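Local coordinates for protein pyruvate kinase (PDB 3QTG) that catalyses the last step of glycolysis, the interconversion of phosphoenolpyruvate and ADP with pyruvate and ATP, using a divalent metal cation, at residues Ala387-Val401 / Arg410-Tyr422. Sequence-based numbering, arbitrary orientation.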
loop_
_atom_site.group_PDB
_atom_site.type_symbol
_atom_site.label_atom_id
_atom_site.label_comp_id
_atom_site.label_asym_id
_atom_site.label_seq_id
_atom_site.Cartn_x
_atom_site.Cartn_y
_atom_site.Cartn_z
ATOM N N ALA A 387 15.738 17.363 17.323
ATOM C CA ALA A 387 15.399 18.324 16.265
ATOM C C ALA A 387 15.845 17.799 14.913
ATOM O O ALA A 387 15.068 17.781 13.959
ATOM C CB ALA A 387 16.031 19.684 16.545
ATOM N N ARG A 388 17.103 17.363 14.842
ATOM C CA ARG A 388 17.629 16.655 13.666
ATOM C C ARG A 388 16.878 15.365 13.298
ATOM O O ARG A 388 16.663 15.086 12.115
ATOM C CB ARG A 388 19.117 16.347 13.849
ATOM C CG ARG A 388 20.019 17.578 13.669
ATOM C CD ARG A 388 21.482 17.224 13.994
ATOM N NE ARG A 388 22.281 18.422 14.266
ATOM C CZ ARG A 388 23.041 19.014 13.349
ATOM N NH1 ARG A 388 23.112 18.510 12.114
ATOM N NH2 ARG A 388 23.742 20.100 13.661
ATOM N N ARG A 389 16.502 14.565 14.291
ATOM C CA ARG A 389 15.773 13.347 13.981
ATOM C C ARG A 389 14.395 13.668 13.359
ATOM O O ARG A 389 13.933 12.965 12.481
ATOM C CB ARG A 389 15.644 12.447 15.205
ATOM C CG ARG A 389 15.022 11.081 14.893
ATOM C CD ARG A 389 14.812 10.230 16.143
ATOM N NE ARG A 389 15.943 10.308 17.059
ATOM C CZ ARG A 389 17.065 9.609 16.948
ATOM N NH1 ARG A 389 18.041 9.791 17.840
ATOM N NH2 ARG A 389 17.223 8.735 15.954
ATOM N N ILE A 390 13.761 14.740 13.806
ATOM C CA ILE A 390 12.495 15.173 13.220
ATOM C C ILE A 390 12.708 15.651 11.791
ATOM O O ILE A 390 11.966 15.241 10.890
ATOM C CB ILE A 390 11.775 16.265 14.078
ATOM C CG1 ILE A 390 11.053 15.604 15.266
ATOM C CG2 ILE A 390 10.763 17.056 13.228
ATOM C CD1 ILE A 390 10.889 16.507 16.449
ATOM N N ALA A 391 13.717 16.505 11.599
ATOM C CA ALA A 391 14.015 17.086 10.283
ATOM C C ALA A 391 14.243 16.063 9.191
ATOM O O ALA A 391 13.858 16.285 8.037
ATOM C CB ALA A 391 15.204 18.057 10.358
ATOM N N LYS A 392 14.872 14.943 9.535
ATOM C CA LYS A 392 15.243 13.974 8.491
ATOM C C LYS A 392 14.028 13.313 7.879
ATOM O O LYS A 392 14.129 12.742 6.798
ATOM C CB LYS A 392 16.231 12.922 8.994
ATOM C CG LYS A 392 15.650 11.888 9.918
ATOM C CD LYS A 392 16.750 11.045 10.529
ATOM C CE LYS A 392 16.146 9.784 11.107
ATOM N NZ LYS A 392 17.174 8.996 11.799
ATOM N N PHE A 393 12.885 13.383 8.575
ATOM C CA PHE A 393 11.647 12.840 8.023
ATOM C C PHE A 393 10.915 13.882 7.224
ATOM O O PHE A 393 9.805 13.632 6.790
ATOM C CB PHE A 393 10.741 12.226 9.111
ATOM C CG PHE A 393 11.333 10.994 9.741
ATOM C CD1 PHE A 393 11.301 9.771 9.075
ATOM C CD2 PHE A 393 11.961 11.070 10.979
ATOM C CE1 PHE A 393 11.871 8.635 9.659
ATOM C CE2 PHE A 393 12.512 9.956 11.562
ATOM C CZ PHE A 393 12.458 8.731 10.897
ATOM N N ARG A 394 11.532 15.053 7.038
ATOM C CA ARG A 394 11.041 16.051 6.080
ATOM C C ARG A 394 9.624 16.575 6.388
ATOM O O ARG A 394 8.718 16.511 5.540
ATOM C CB ARG A 394 11.172 15.538 4.631
ATOM C CG ARG A 394 12.648 15.377 4.149
ATOM C CD ARG A 394 13.379 16.709 4.224
ATOM N NE ARG A 394 14.740 16.741 3.658
ATOM C CZ ARG A 394 15.845 16.643 4.380
ATOM N NH1 ARG A 394 15.728 16.451 5.678
ATOM N NH2 ARG A 394 17.066 16.723 3.808
ATOM N N PRO A 395 9.437 17.134 7.601
ATOM C CA PRO A 395 8.147 17.813 7.881
ATOM C C PRO A 395 7.959 18.960 6.891
ATOM O O PRO A 395 8.953 19.561 6.453
ATOM C CB PRO A 395 8.338 18.359 9.293
ATOM C CG PRO A 395 9.914 18.430 9.448
ATOM C CD PRO A 395 10.386 17.235 8.724
ATOM N N ARG A 396 6.712 19.270 6.543
ATOM C CA ARG A 396 6.430 20.123 5.403
ATOM C C ARG A 396 6.209 21.567 5.809
ATOM O O ARG A 396 5.835 22.405 4.983
ATOM C CB ARG A 396 5.199 19.610 4.634
ATOM C CG ARG A 396 5.439 18.408 3.750
ATOM C CD ARG A 396 6.361 18.786 2.625
ATOM N NE ARG A 396 6.098 18.014 1.407
ATOM C CZ ARG A 396 6.833 16.979 1.007
ATOM N NH1 ARG A 396 7.879 16.582 1.732
ATOM N NH2 ARG A 396 6.516 16.350 -0.116
ATOM N N GLY A 397 6.410 21.855 7.084
ATOM C CA GLY A 397 6.288 23.218 7.592
ATOM C C GLY A 397 7.458 23.471 8.507
ATOM O O GLY A 397 8.203 22.534 8.850
ATOM N N VAL A 398 7.643 24.731 8.876
ATOM C CA VAL A 398 8.701 25.131 9.808
ATOM C C VAL A 398 8.630 24.389 11.144
ATOM O O VAL A 398 7.553 24.156 11.672
ATOM C CB VAL A 398 8.689 26.659 10.050
ATOM C CG1 VAL A 398 9.660 27.048 11.164
ATOM C CG2 VAL A 398 9.042 27.381 8.756
ATOM N N VAL A 399 9.804 24.018 11.660
ATOM C CA VAL A 399 9.954 23.353 12.944
ATOM C C VAL A 399 10.675 24.322 13.868
ATOM O O VAL A 399 11.869 24.631 13.682
ATOM C CB VAL A 399 10.735 22.000 12.811
ATOM C CG1 VAL A 399 10.840 21.270 14.162
ATOM C CG2 VAL A 399 10.099 21.108 11.755
ATOM N N TYR A 400 9.946 24.832 14.856
ATOM C CA TYR A 400 10.534 25.727 15.855
ATOM C C TYR A 400 11.291 24.919 16.881
ATOM O O TYR A 400 10.741 23.975 17.470
ATOM C CB TYR A 400 9.445 26.549 16.523
ATOM C CG TYR A 400 8.695 27.349 15.501
ATOM C CD1 TYR A 400 9.227 28.549 15.009
ATOM C CD2 TYR A 400 7.492 26.884 14.978
ATOM C CE1 TYR A 400 8.555 29.281 14.054
ATOM C CE2 TYR A 400 6.810 27.613 14.016
ATOM C CZ TYR A 400 7.354 28.814 13.567
ATOM O OH TYR A 400 6.686 29.541 12.618
ATOM N N VAL A 401 12.558 25.257 17.077
ATOM C CA VAL A 401 13.375 24.521 18.018
ATOM C C VAL A 401 13.887 25.465 19.082
ATOM O O VAL A 401 14.601 26.406 18.778
ATOM C CB VAL A 401 14.580 23.828 17.328
ATOM C CG1 VAL A 401 15.376 22.991 18.324
ATOM C CG2 VAL A 401 14.126 22.983 16.131
ATOM N N ARG A 410 23.038 27.580 16.230
ATOM C CA ARG A 410 23.818 27.851 15.031
ATOM C C ARG A 410 23.966 26.622 14.135
ATOM O O ARG A 410 23.941 26.730 12.925
ATOM C CB ARG A 410 25.195 28.365 15.432
ATOM C CG ARG A 410 25.186 29.792 15.964
ATOM C CD ARG A 410 26.473 30.071 16.732
ATOM N NE ARG A 410 26.478 31.402 17.315
ATOM C CZ ARG A 410 27.402 31.855 18.171
ATOM N NH1 ARG A 410 28.424 31.086 18.560
ATOM N NH2 ARG A 410 27.299 33.085 18.651
ATOM N N SER A 411 24.167 25.461 14.743
ATOM C CA SER A 411 24.329 24.223 14.012
ATOM C C SER A 411 23.056 23.915 13.199
ATOM O O SER A 411 23.130 23.542 12.026
ATOM C CB SER A 411 24.608 23.107 15.021
ATOM O OG SER A 411 25.217 21.991 14.416
ATOM N N LEU A 412 21.896 24.132 13.819
ATOM C CA LEU A 412 20.595 23.726 13.265
ATOM C C LEU A 412 20.080 24.692 12.192
ATOM O O LEU A 412 19.150 24.390 11.451
ATOM C CB LEU A 412 19.568 23.594 14.399
ATOM C CG LEU A 412 19.933 22.614 15.504
ATOM C CD1 LEU A 412 18.833 22.608 16.554
ATOM C CD2 LEU A 412 20.180 21.199 14.937
ATOM N N SER A 413 20.735 25.841 12.105
ATOM C CA SER A 413 20.398 26.876 11.142
ATOM C C SER A 413 20.392 26.420 9.671
ATOM O O SER A 413 19.661 26.975 8.846
ATOM C CB SER A 413 21.384 28.019 11.313
ATOM O OG SER A 413 20.836 29.181 10.726
ATOM N N ILE A 414 21.212 25.415 9.354
ATOM C CA ILE A 414 21.312 24.900 7.992
ATOM C C ILE A 414 20.722 23.487 7.827
ATOM O O ILE A 414 20.981 22.803 6.839
ATOM C CB ILE A 414 22.771 25.039 7.407
ATOM C CG1 ILE A 414 23.804 24.189 8.176
ATOM C CG2 ILE A 414 23.196 26.522 7.406
ATOM C CD1 ILE A 414 25.027 23.850 7.319
ATOM N N VAL A 415 19.923 23.064 8.807
ATOM C CA VAL A 415 19.181 21.810 8.729
ATOM C C VAL A 415 17.758 22.122 8.213
ATOM O O VAL A 415 17.150 23.124 8.608
ATOM C CB VAL A 415 19.154 21.069 10.116
ATOM C CG1 VAL A 415 18.365 19.744 10.013
ATOM C CG2 VAL A 415 20.590 20.765 10.611
ATOM N N TRP A 416 17.266 21.293 7.304
ATOM C CA TRP A 416 15.895 21.368 6.749
ATOM C C TRP A 416 14.801 21.793 7.743
ATOM O O TRP A 416 14.610 21.149 8.773
ATOM C CB TRP A 416 15.516 20.005 6.165
ATOM C CG TRP A 416 14.062 19.875 5.788
ATOM C CD1 TRP A 416 13.032 19.451 6.600
ATOM C CD2 TRP A 416 13.474 20.149 4.509
ATOM N NE1 TRP A 416 11.864 19.447 5.912
ATOM C CE2 TRP A 416 12.086 19.879 4.630
ATOM C CE3 TRP A 416 13.985 20.588 3.272
ATOM C CZ2 TRP A 416 11.180 20.034 3.557
ATOM C CZ3 TRP A 416 13.079 20.750 2.182
ATOM C CH2 TRP A 416 11.685 20.461 2.349
ATOM N N ALA A 417 14.098 22.870 7.404
ATOM C CA ALA A 417 12.868 23.366 8.082
ATOM C C ALA A 417 13.053 23.975 9.458
ATOM O O ALA A 417 12.121 24.595 9.986
ATOM C CB ALA A 417 11.738 22.283 8.116
ATOM N N LEU A 418 14.228 23.791 10.058
ATOM C CA LEU A 418 14.411 24.166 11.457
ATOM C C LEU A 418 14.544 25.657 11.647
ATOM O O LEU A 418 15.304 26.337 10.930
ATOM C CB LEU A 418 15.604 23.447 12.104
ATOM C CG LEU A 418 15.634 21.913 12.068
ATOM C CD1 LEU A 418 16.732 21.435 12.982
ATOM C CD2 LEU A 418 14.277 21.292 12.452
ATOM N N GLU A 419 13.793 26.161 12.620
ATOM C CA GLU A 419 13.970 27.538 13.068
ATOM C C GLU A 419 14.442 27.564 14.523
ATOM O O GLU A 419 13.635 27.491 15.450
ATOM C CB GLU A 419 12.724 28.399 12.871
ATOM C CG GLU A 419 13.120 29.871 12.795
ATOM C CD GLU A 419 11.965 30.812 13.001
ATOM O OE1 GLU A 419 12.045 31.644 13.930
ATOM O OE2 GLU A 419 10.974 30.715 12.246
ATOM N N PRO A 420 15.765 27.655 14.709
ATOM C CA PRO A 420 16.331 27.595 16.041
ATOM C C PRO A 420 16.231 28.910 16.804
ATOM O O PRO A 420 16.588 29.976 16.290
ATOM C CB PRO A 420 17.782 27.170 15.790
ATOM C CG PRO A 420 18.096 27.670 14.402
ATOM C CD PRO A 420 16.796 27.762 13.650
ATOM N N LEU A 421 15.749 28.803 18.036
ATOM C CA LEU A 421 15.502 29.928 18.927
ATOM C C LEU A 421 16.296 29.707 20.201
ATOM O O LEU A 421 16.202 28.651 20.827
ATOM C CB LEU A 421 14.009 30.006 19.273
ATOM C CG LEU A 421 13.028 30.123 18.096
ATOM C CD1 LEU A 421 11.650 29.617 18.457
ATOM C CD2 LEU A 421 12.967 31.562 17.563
ATOM N N TYR A 422 17.092 30.700 20.576
ATOM C CA TYR A 422 17.814 30.647 21.834
ATOM C C TYR A 422 16.833 30.886 22.975
ATOM O O TYR A 422 16.242 31.964 23.073
ATOM C CB TYR A 422 18.947 31.667 21.869
ATOM C CG TYR A 422 19.646 31.712 23.211
ATOM C CD1 TYR A 422 20.459 30.660 23.628
ATOM C CD2 TYR A 422 19.472 32.794 24.067
ATOM C CE1 TYR A 422 21.098 30.690 24.865
ATOM C CE2 TYR A 422 20.104 32.840 25.303
ATOM C CZ TYR A 422 20.914 31.783 25.698
ATOM O OH TYR A 422 21.537 31.821 26.929
#
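Trp416 and Arg394 stack beside the start of a parallel strand pair. Arg394 CD sits over the face of the indole, 3.3 Å from the centroid of its five-membered ring, and the guanidinium continues nearly flat across it, planes 13° apart, as an off-centre cation-pi contact. The bend at chi2 (-59°) folds the arginine over the ring. Arg394 NH1 donates to Ala391 O (3.0 Å) from above the carbonyl plane, while Arg394 N reaches the same oxygen from the opposite face; NE bonds Gly315 O and NH2 pairs with Asp317. At the indole edge, Trp416 NE1 donates to Pro395 O (3.0 Å), in the carbonyl plane. With an alanine here, Pro395 O would probably lose this donor and the Arg394 guanidinium its aromatic floor. From Ala417 onward the backbones alternate bonds: Val399 N to Ala417 O, Glu419 N to Val399 O (2.7 Å), Val401 N to Glu419 O and Leu421 N to Val401 O. On one sheet face Leu418 CD2 meets Val399 CB (3.6 Å), while its CD1 packs on Ala387 CB of helix 387-391. In this beta-alpha-beta pairing of the alpha/beta domain, bonds across end on backbone carbonyls, and Arg394 ties its loop to Gly315 and Asp317.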